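Local coordinates for protein secreted in xylem 3 (Fusarium oxysporum, PDB 5OD4) that is the Avr2 effector that the fungus secretes in the plant xylem and that probably suppresses host immunity, though it can also be recognised by the plant, at residues F21-L26 with L59-D64; I79-I84 with Y121-S126; C95-R100 with I111-D116. One frame throughout, in Å; residues are numbered along the deposited sequence.

Contact 1: residues F21-L26 with L59-D64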
loop_
_atom_site.group_PDB
_atom_site.type_symbol
_atom_site.label_atom_id
_atom_site.label_comp_id
_atom_site.label_asym_id
_atom_site.label_seq_id
_atom_site.Cartn_x
_atom_site.Cartn_y
_atom_site.Cartn_z
ATOM N N PHE A 21 -6.318 -1.863 6.192
ATOM C CA PHE A 21 -5.800 -1.676 7.538
ATOM C C PHE A 21 -6.303 -0.386 8.124
ATOM O O PHE A 21 -6.669 0.545 7.424
ATOM C CB PHE A 21 -4.273 -1.744 7.600
ATOM C CG PHE A 21 -3.562 -0.651 6.831
ATOM C CD1 PHE A 21 -3.302 -0.794 5.481
ATOM C CD2 PHE A 21 -3.184 0.539 7.447
ATOM C CE1 PHE A 21 -2.620 0.200 4.786
ATOM C CE2 PHE A 21 -2.514 1.510 6.757
ATOM C CZ PHE A 21 -2.243 1.347 5.429
ATOM N N SER A 22 -6.282 -0.367 9.452
ATOM C CA SER A 22 -6.573 0.802 10.265
ATOM C C SER A 22 -5.252 1.390 10.817
ATOM O O SER A 22 -4.226 0.739 10.886
ATOM C CB SER A 22 -7.522 0.415 11.428
ATOM O OG SER A 22 -8.761 -0.089 10.987
ATOM N N THR A 23 -5.336 2.639 11.203
ATOM C CA THR A 23 -4.254 3.307 11.947
ATOM C C THR A 23 -4.784 3.568 13.362
ATOM O O THR A 23 -5.863 4.153 13.547
ATOM C CB THR A 23 -3.857 4.621 11.256
ATOM O OG1 THR A 23 -3.319 4.306 9.954
ATOM C CG2 THR A 23 -2.925 5.452 12.064
ATOM N N GLU A 24 -3.979 3.199 14.338
ATOM C CA GLU A 24 -4.367 3.409 15.706
ATOM C C GLU A 24 -4.352 4.870 16.078
ATOM O O GLU A 24 -3.496 5.625 15.562
ATOM C CB GLU A 24 -3.458 2.654 16.683
ATOM C CG GLU A 24 -3.722 1.152 16.756
ATOM C CD GLU A 24 -3.879 0.365 15.480
ATOM O OE1 GLU A 24 -4.979 -0.220 15.320
ATOM O OE2 GLU A 24 -2.904 0.261 14.714
ATOM N N PRO A 25 -5.204 5.297 17.003
ATOM C CA PRO A 25 -5.141 6.586 17.592
ATOM C C PRO A 25 -3.682 6.896 17.958
ATOM O O PRO A 25 -2.941 6.068 18.458
ATOM C CB PRO A 25 -6.068 6.395 18.833
ATOM C CG PRO A 25 -7.101 5.457 18.394
ATOM C CD PRO A 25 -6.333 4.500 17.583
ATOM N N LEU A 26 -3.267 8.102 17.662
ATOM C CA LEU A 26 -1.866 8.493 17.788
ATOM C C LEU A 26 -1.316 8.544 19.244
ATOM O O LEU A 26 -0.089 8.454 19.464
ATOM C CB LEU A 26 -1.620 9.791 17.050
ATOM C CG LEU A 26 -1.899 9.737 15.531
ATOM C CD1 LEU A 26 -1.693 11.104 14.912
ATOM C CD2 LEU A 26 -1.067 8.687 14.806
ATOM N N LEU A 59 3.852 11.248 13.162
ATOM C CA LEU A 59 4.063 9.926 12.624
ATOM C C LEU A 59 3.663 9.909 11.175
ATOM O O LEU A 59 2.685 10.585 10.781
ATOM C CB LEU A 59 3.246 8.859 13.392
ATOM C CG LEU A 59 3.513 8.131 14.691
ATOM C CD1 LEU A 59 2.563 6.937 14.766
ATOM C CD2 LEU A 59 4.948 7.680 14.675
ATOM N N ARG A 60 4.392 9.103 10.400
ATOM C CA ARG A 60 4.085 8.842 9.012
ATOM C C ARG A 60 3.728 7.404 8.831
ATOM O O ARG A 60 4.432 6.523 9.387
ATOM C CB ARG A 60 5.312 9.114 8.172
ATOM C CG ARG A 60 5.793 10.530 8.118
ATOM C CD ARG A 60 5.006 11.428 7.212
ATOM N NE ARG A 60 5.211 11.147 5.780
ATOM C CZ ARG A 60 4.640 11.880 4.812
ATOM N NH1 ARG A 60 3.854 12.895 5.124
ATOM N NH2 ARG A 60 4.848 11.613 3.536
ATOM N N THR A 61 2.686 7.117 8.073
ATOM C CA THR A 61 2.385 5.751 7.619
ATOM C C THR A 61 3.165 5.535 6.313
ATOM O O THR A 61 3.176 6.411 5.453
ATOM C CB THR A 61 0.891 5.591 7.399
ATOM O OG1 THR A 61 0.188 5.851 8.621
ATOM C CG2 THR A 61 0.530 4.207 6.876
ATOM N N VAL A 62 3.774 4.361 6.190
ATOM C CA VAL A 62 4.618 4.008 5.051
ATOM C C VAL A 62 4.222 2.655 4.511
ATOM O O VAL A 62 4.017 1.711 5.300
ATOM C CB VAL A 62 6.112 3.983 5.453
ATOM C CG1 VAL A 62 6.982 3.784 4.226
ATOM C CG2 VAL A 62 6.516 5.270 6.190
ATOM N N ILE A 63 4.185 2.545 3.186
ATOM C CA ILE A 63 4.056 1.258 2.518
ATOM C C ILE A 63 5.224 1.114 1.565
ATOM O O ILE A 63 5.427 1.969 0.718
ATOM C CB ILE A 63 2.740 1.137 1.756
ATOM C CG1 ILE A 63 1.556 1.337 2.703
ATOM C CG2 ILE A 63 2.654 -0.232 1.032
ATOM C CD1 ILE A 63 0.190 1.189 2.089
ATOM N N ASP A 64 5.956 0.005 1.683
ATOM C CA ASP A 64 7.003 -0.375 0.718
ATOM C C ASP A 64 6.584 -1.649 0.015
ATOM O O ASP A 64 6.083 -2.575 0.649
ATOM C CB ASP A 64 8.335 -0.630 1.431
ATOM C CG ASP A 64 8.951 0.558 2.083
ATOM O OD1 ASP A 64 8.903 1.681 1.535
ATOM O OD2 ASP A 64 9.587 0.363 3.182
HETATM O O HOH W 1 -2.506 6.577 8.561
HETATM O O HOH W 2 -0.600 3.735 10.171
#
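Leu-59 meets Leu-26 by a single pair of methyls, CD1 of Leu-59 lying 4.0 Å from CD2 of Leu-26. The two side chains run antiparallel, each passing alongside the other at the exposed end of the contact, where branched apolar tips can cover one another. Arg-30 also packs on Leu-59, and its guanidinium hydrogen-bonds to the carbonyl oxygens of Glu-24 and Pro-25, which probably steadies the loop that carries Leu-26. Thr-61, next to face 21-26, is buried. Its hydroxyl and that of Thr-23 are too far apart to bond directly, OG1 to OG1 being 4.1 Å, and two waters join them instead. Each water lies 2.8 Å from Thr-23 OG1, and their distances to Thr-61 OG1 are 2.8 and 2.7 Å, so the four oxygens form a closed ring. Threonine suits position 23 by its compact hydroxyl, and position 61 because it offers a hydroxyl to the waters and a methyl to an aromatic ring. This is the interior of a beta-sandwich near its margin: residues 60-64 belong to one sheet, while the loop that begins in 21-26 leaves strand 17-21, an outer strand of the other sheet. With chi1 at -59°, Thr-61 sets OG1 beside its own backbone N and CG2 anti to that N, which sends the methyl to CE2 of Phe-21, 4.1 Å off. Ile-63 points back toward Phe-21, the last residue of strand 17-21, its extended side chain bringing CD1 to 4.0 Å from Phe-21 CE1, and Trp-113 packs against both Ile-63 and Phe-21.

Contact 2: residues I79-I84 with Y121-S126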
loop_
_atom_site.group_PDB
_atom_site.type_symbol
_atom_site.label_atom_id
_atom_site.label_comp_id
_atom_site.label_asym_id
_atom_site.label_seq_id
_atom_site.Cartn_x
_atom_site.Cartn_y
_atom_site.Cartn_z
ATOM N N ILE A 79 0.423 0.109 -7.874
ATOM C CA ILE A 79 0.235 0.056 -6.434
ATOM C C ILE A 79 -0.674 1.223 -6.064
ATOM O O ILE A 79 -0.380 2.365 -6.399
ATOM C CB ILE A 79 1.578 0.186 -5.703
ATOM C CG1 ILE A 79 2.545 -0.914 -6.107
ATOM C CG2 ILE A 79 1.369 0.184 -4.203
ATOM C CD1 ILE A 79 3.986 -0.571 -5.882
ATOM N N GLU A 80 -1.815 0.928 -5.424
ATOM C CA GLU A 80 -2.803 1.963 -5.125
ATOM C C GLU A 80 -3.252 1.878 -3.705
ATOM O O GLU A 80 -3.507 0.783 -3.190
ATOM C CB GLU A 80 -4.014 1.835 -6.070
ATOM C CG GLU A 80 -3.675 1.944 -7.522
ATOM C CD GLU A 80 -4.839 1.860 -8.489
ATOM O OE1 GLU A 80 -5.983 1.550 -8.092
ATOM O OE2 GLU A 80 -4.584 2.155 -9.692
ATOM N N VAL A 81 -3.458 3.048 -3.102
ATOM C CA VAL A 81 -4.084 3.168 -1.794
ATOM C C VAL A 81 -5.316 4.046 -1.917
ATOM O O VAL A 81 -5.217 5.200 -2.379
ATOM C CB VAL A 81 -3.131 3.750 -0.738
ATOM C CG1 VAL A 81 -3.848 3.921 0.586
ATOM C CG2 VAL A 81 -1.897 2.879 -0.599
ATOM N N ARG A 82 -6.456 3.522 -1.480
ATOM C CA ARG A 82 -7.660 4.317 -1.278
ATOM C C ARG A 82 -7.872 4.502 0.216
ATOM O O ARG A 82 -7.464 3.668 1.029
ATOM C CB ARG A 82 -8.888 3.643 -1.897
ATOM C CG ARG A 82 -8.713 3.442 -3.394
ATOM C CD ARG A 82 -9.927 2.888 -4.094
ATOM N NE ARG A 82 -10.956 3.878 -4.182
ATOM C CZ ARG A 82 -12.105 3.928 -3.506
ATOM N NH1 ARG A 82 -12.452 3.078 -2.577
ATOM N NH2 ARG A 82 -12.875 4.910 -3.808
ATOM N N ARG A 83 -8.500 5.621 0.581
ATOM C CA ARG A 83 -8.868 5.852 1.985
ATOM C C ARG A 83 -10.374 6.054 2.074
ATOM O O ARG A 83 -10.966 6.761 1.235
ATOM C CB ARG A 83 -8.079 7.000 2.607
ATOM C CG ARG A 83 -8.374 8.383 2.050
ATOM C CD ARG A 83 -7.563 9.448 2.773
ATOM N NE ARG A 83 -7.868 10.773 2.269
ATOM C CZ ARG A 83 -7.387 11.905 2.758
ATOM N NH1 ARG A 83 -6.633 11.883 3.850
ATOM N NH2 ARG A 83 -7.699 13.066 2.208
ATOM N N ILE A 84 -10.983 5.453 3.095
ATOM C CA ILE A 84 -12.420 5.577 3.300
ATOM C C ILE A 84 -12.634 6.146 4.688
ATOM O O ILE A 84 -12.185 5.550 5.687
ATOM C CB ILE A 84 -13.174 4.280 3.130
ATOM C CG1 ILE A 84 -12.899 3.676 1.759
ATOM C CG2 ILE A 84 -14.693 4.516 3.308
ATOM C CD1 ILE A 84 -13.754 2.476 1.427
ATOM N N TYR A 121 -7.695 2.237 5.257
ATOM C CA TYR A 121 -6.881 2.273 4.059
ATOM C C TYR A 121 -6.952 0.945 3.330
ATOM O O TYR A 121 -6.932 -0.116 3.954
ATOM C CB TYR A 121 -5.407 2.604 4.439
ATOM C CG TYR A 121 -5.327 3.908 5.162
ATOM C CD1 TYR A 121 -5.367 5.097 4.468
ATOM C CD2 TYR A 121 -5.286 3.972 6.534
ATOM C CE1 TYR A 121 -5.342 6.319 5.132
ATOM C CE2 TYR A 121 -5.278 5.175 7.223
ATOM C CZ TYR A 121 -5.317 6.341 6.509
ATOM O OH TYR A 121 -5.328 7.579 7.130
ATOM N N TYR A 122 -7.015 1.019 1.999
ATOM C CA TYR A 122 -7.175 -0.163 1.138
ATOM C C TYR A 122 -6.055 -0.166 0.126
ATOM O O TYR A 122 -5.991 0.728 -0.726
ATOM C CB TYR A 122 -8.547 -0.134 0.433
ATOM C CG TYR A 122 -9.693 -0.222 1.412
ATOM C CD1 TYR A 122 -10.130 0.900 2.145
ATOM C CD2 TYR A 122 -10.310 -1.428 1.636
ATOM C CE1 TYR A 122 -11.172 0.812 3.047
ATOM C CE2 TYR A 122 -11.360 -1.547 2.579
ATOM C CZ TYR A 122 -11.748 -0.418 3.273
ATOM O OH TYR A 122 -12.785 -0.500 4.181
ATOM N N LEU A 123 -5.181 -1.161 0.206
ATOM C CA LEU A 123 -4.034 -1.301 -0.669
ATOM C C LEU A 123 -4.330 -2.362 -1.729
ATOM O O LEU A 123 -4.793 -3.456 -1.401
ATOM C CB LEU A 123 -2.825 -1.763 0.161
ATOM C CG LEU A 123 -1.566 -2.178 -0.574
ATOM C CD1 LEU A 123 -0.964 -1.006 -1.331
ATOM C CD2 LEU A 123 -0.560 -2.786 0.393
ATOM N N THR A 124 -3.996 -2.035 -2.975
ATOM C CA THR A 124 -4.048 -3.011 -4.080
ATOM C C THR A 124 -2.714 -2.973 -4.787
ATOM O O THR A 124 -2.200 -1.893 -5.102
ATOM C CB THR A 124 -5.170 -2.703 -5.062
ATOM O OG1 THR A 124 -6.428 -2.649 -4.396
ATOM C CG2 THR A 124 -5.258 -3.755 -6.161
ATOM N N ILE A 125 -2.171 -4.151 -5.071
ATOM C CA ILE A 125 -0.944 -4.328 -5.883
ATOM C C ILE A 125 -1.334 -5.238 -7.033
ATOM O O ILE A 125 -1.865 -6.345 -6.804
ATOM C CB ILE A 125 0.177 -4.982 -5.071
ATOM C CG1 ILE A 125 0.532 -4.143 -3.822
ATOM C CG2 ILE A 125 1.407 -5.195 -5.923
ATOM C CD1 ILE A 125 1.471 -4.833 -2.849
ATOM N N SER A 126 -1.054 -4.820 -8.273
ATOM C CA SER A 126 -1.407 -5.653 -9.439
ATOM C C SER A 126 -0.431 -5.449 -10.562
ATOM O O SER A 126 -0.055 -4.340 -10.857
ATOM C CB SER A 126 -2.801 -5.288 -9.920
ATOM O OG SER A 126 -3.205 -6.159 -10.942
HETATM O O HOH W 3 -5.323 10.083 5.657
#
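Ile-84 and Tyr-122 meet at one end of this strand pair, and the isoleucine can be followed outward from its backbone. Its CB lies 4.0 Å from Tyr-122 CE1; CG1 comes closer, to 3.6 Å from the same CE1, with CD1 of the ring a little farther off. The terminal CD1 of Ile-84 then reaches 3.5 Å from Tyr-122 CE1 and also touches CZ. Because chi1 of -56° places CG1 beside the backbone N and chi2 is extended, the long branch reaches the CE1 side of the ring at a slant; such a beta-branched apolar chain suits an extended strand and covers part of the ring. Arg-82 O lies at the edge of that ring.

Between the backbones, Glu-80 N bonds to Thr-124 O and Thr-124 N to Glu-80 O, with the same exchange between Arg-82 and Tyr-122, each N to O distance being 2.9 Å. On the buried face Ile-79 CG2 packs 3.9 Å from Leu-123 CD1, which Val-81 also touches. Arg-83 lays its CB against the ring of Tyr-121, and one water accepts from NH1 of Arg-83 and donates to OH of Tyr-121 at 2.9 Å each. That hydroxyl is bonded also to Asp-116 O, and Arg-83 NE pairs with Asp-94. Regular pairing of hydrogen-bonded and non-hydrogen-bonded residues, with one largely apolar face (Ile-79, Val-81, Leu-123, Ile-125), is typical of central antiparallel strands in a beta-sandwich.

Contact 3: residues C95-R100 with I111-D116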
loop_
_atom_site.group_PDB
_atom_site.type_symbol
_atom_site.label_atom_id
_atom_site.label_comp_id
_atom_site.label_asym_id
_atom_site.label_seq_id
_atom_site.Cartn_x
_atom_site.Cartn_y
_atom_site.Cartn_z
ATOM N N CYS A 95 -9.255 7.999 -3.937
ATOM C CA CYS A 95 -7.943 7.545 -4.376
ATOM C C CYS A 95 -6.917 8.456 -3.719
ATOM O O CYS A 95 -6.926 9.650 -3.952
ATOM C CB CYS A 95 -7.819 7.614 -5.893
ATOM S SG CYS A 95 -6.237 6.982 -6.505
ATOM N N PHE A 96 -6.068 7.891 -2.889
ATOM C CA PHE A 96 -5.228 8.650 -1.988
ATOM C C PHE A 96 -3.804 8.777 -2.486
ATOM O O PHE A 96 -3.267 9.892 -2.598
ATOM C CB PHE A 96 -5.320 7.998 -0.600
ATOM C CG PHE A 96 -4.676 8.763 0.520
ATOM C CD1 PHE A 96 -4.663 10.136 0.590
ATOM C CD2 PHE A 96 -4.127 8.032 1.596
ATOM C CE1 PHE A 96 -4.063 10.789 1.675
ATOM C CE2 PHE A 96 -3.567 8.667 2.692
ATOM C CZ PHE A 96 -3.539 10.051 2.731
ATOM N N HIS A 97 -3.161 7.658 -2.794
ATOM C CA HIS A 97 -1.794 7.667 -3.314
ATOM C C HIS A 97 -1.601 6.469 -4.216
ATOM O O HIS A 97 -2.205 5.430 -3.992
ATOM C CB HIS A 97 -0.754 7.600 -2.187
ATOM C CG HIS A 97 -0.633 8.839 -1.384
ATOM N ND1 HIS A 97 -0.121 10.000 -1.896
ATOM C CD2 HIS A 97 -1.047 9.139 -0.125
ATOM C CE1 HIS A 97 -0.174 10.948 -0.965
ATOM N NE2 HIS A 97 -0.729 10.445 0.123
ATOM N N THR A 98 -0.705 6.616 -5.185
ATOM C CA THR A 98 -0.329 5.499 -6.041
ATOM C C THR A 98 1.169 5.480 -6.259
ATOM O O THR A 98 1.858 6.485 -6.064
ATOM C CB THR A 98 -1.043 5.562 -7.405
ATOM O OG1 THR A 98 -0.531 6.676 -8.122
ATOM C CG2 THR A 98 -2.571 5.686 -7.284
ATOM N N ALA A 99 1.666 4.319 -6.684
ATOM C CA ALA A 99 3.069 4.157 -7.025
ATOM C C ALA A 99 3.199 3.065 -8.061
ATOM O O ALA A 99 2.283 2.343 -8.352
ATOM C CB ALA A 99 3.902 3.842 -5.796
ATOM N N ARG A 100 4.375 3.035 -8.696
ATOM C CA ARG A 100 4.716 2.030 -9.703
ATOM C C ARG A 100 5.971 1.280 -9.304
ATOM O O ARG A 100 6.918 1.871 -8.784
ATOM C CB ARG A 100 4.945 2.676 -11.059
ATOM C CG ARG A 100 3.783 3.501 -11.577
ATOM C CD ARG A 100 2.680 2.631 -12.112
ATOM N NE ARG A 100 3.105 1.972 -13.343
ATOM C CZ ARG A 100 2.421 1.041 -13.982
ATOM N NH1 ARG A 100 1.256 0.640 -13.506
ATOM N NH2 ARG A 100 2.940 0.504 -15.061
ATOM N N ILE A 111 5.113 4.535 -0.726
ATOM C CA ILE A 111 4.082 5.533 -0.503
ATOM C C ILE A 111 4.099 5.915 0.960
ATOM O O ILE A 111 4.253 5.035 1.801
ATOM C CB ILE A 111 2.707 4.966 -0.889
ATOM C CG1 ILE A 111 2.647 4.616 -2.357
ATOM C CG2 ILE A 111 1.596 5.872 -0.462
ATOM C CD1 ILE A 111 1.408 3.874 -2.757
ATOM N N SER A 112 3.892 7.195 1.272
ATOM C CA SER A 112 3.782 7.572 2.693
ATOM C C SER A 112 2.878 8.764 2.848
ATOM O O SER A 112 2.638 9.507 1.903
ATOM C CB SER A 112 5.144 7.846 3.315
ATOM O OG SER A 112 5.773 8.990 2.772
ATOM N N TRP A 113 2.393 8.927 4.076
ATOM C CA TRP A 113 1.460 10.018 4.401
ATOM C C TRP A 113 1.479 10.276 5.890
ATOM O O TRP A 113 1.937 9.452 6.675
ATOM C CB TRP A 113 0.050 9.732 3.899
ATOM C CG TRP A 113 -0.629 8.534 4.486
ATOM C CD1 TRP A 113 -1.406 8.489 5.600
ATOM C CD2 TRP A 113 -0.662 7.219 3.932
ATOM N NE1 TRP A 113 -1.935 7.234 5.773
ATOM C CE2 TRP A 113 -1.490 6.436 4.755
ATOM C CE3 TRP A 113 -0.100 6.619 2.784
ATOM C CZ2 TRP A 113 -1.774 5.118 4.460
ATOM C CZ3 TRP A 113 -0.376 5.304 2.535
ATOM C CH2 TRP A 113 -1.195 4.567 3.357
ATOM N N ASP A 114 0.967 11.428 6.305
ATOM C CA ASP A 114 0.850 11.737 7.737
ATOM C C ASP A 114 -0.198 10.793 8.341
ATOM O O ASP A 114 -1.333 10.733 7.897
ATOM C CB ASP A 114 0.424 13.184 7.940
ATOM C CG ASP A 114 1.482 14.187 7.550
ATOM O OD1 ASP A 114 2.676 13.878 7.460
ATOM O OD2 ASP A 114 1.109 15.379 7.432
ATOM N N ALA A 115 0.179 10.097 9.403
ATOM C CA ALA A 115 -0.693 9.076 9.964
ATOM C C ALA A 115 -1.994 9.683 10.443
ATOM O O ALA A 115 -1.993 10.748 11.080
ATOM C CB ALA A 115 0.021 8.368 11.088
ATOM N N ASP A 116 -3.102 9.001 10.170
ATOM C CA ASP A 116 -4.433 9.508 10.470
ATOM C C ASP A 116 -5.360 8.337 10.750
ATOM O O ASP A 116 -5.603 7.493 9.880
ATOM C CB ASP A 116 -4.943 10.396 9.342
ATOM C CG ASP A 116 -6.270 11.132 9.681
ATOM O OD1 ASP A 116 -7.043 10.672 10.497
ATOM O OD2 ASP A 116 -6.529 12.219 9.088
#
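Phe-96 and Trp-113 form an edge-to-face aromatic pair, the phenyl edge directed at the five-membered ring of the indole. Their centroids are 4.7 Å apart and the planes stand at 63°. Phe-96 CE2 does the touching, 3.4 Å from Trp-113 CG, while His-97 CD2 covers the centre of one phenyl face. The large flat indole gives a broad surface for such an edge, and its chi1 of 63°, with CG between the backbone N and carbonyl carbon, turns one indole face to the phenyl edge.

No hydrogen bond links these segments, for they lie in opposite sheets of the beta-sandwich and meet through side chains. Phe-96 and His-97 both face Val-81 of the adjoining strand, a classic beta bulge, and both can therefore turn inward.

Apolar contacts make up most of the rest. Ile-111 fills the middle with two branches: CG2 lies 3.4 Å from CB of His-97, and CG1 lies 3.7 Å from CB of Ala-99, where a small residue leaves room for the isoleucine.

Among polar groups, the carbonyl oxygen of Ser-112 sits over one face of the imidazole, 3.9 Å from His-97 NE2. The CB of Ser-112 points away from 95-100, and its OG bonds to Arg-60 NH2.

How the contacts relate
Contact 3 bridges the two sheets of the sandwich, and contact 1 joins one sheet to the end of strand 17-21 and the loop after it, whereas contact 2 lies within a single sheet, pairing its neighbouring strands 77-85 and 119-127. Strands 60-66 and 109-114 run side by side in the other sheet and serve contacts 1 and 3 respectively. The centres of contacts 1 and 2 are about 13 Å apart. Contact 3 is centred about 10 Å from contact 1 and about 9 Å from contact 2. Along the chain contact 1 is complete before the others begin, and both segments of contact 3 fall between those of contact 2. Tyr-121 packs against both Trp-113 and Phe-21, so the three contacts share one continuous interior in this helix-free effector.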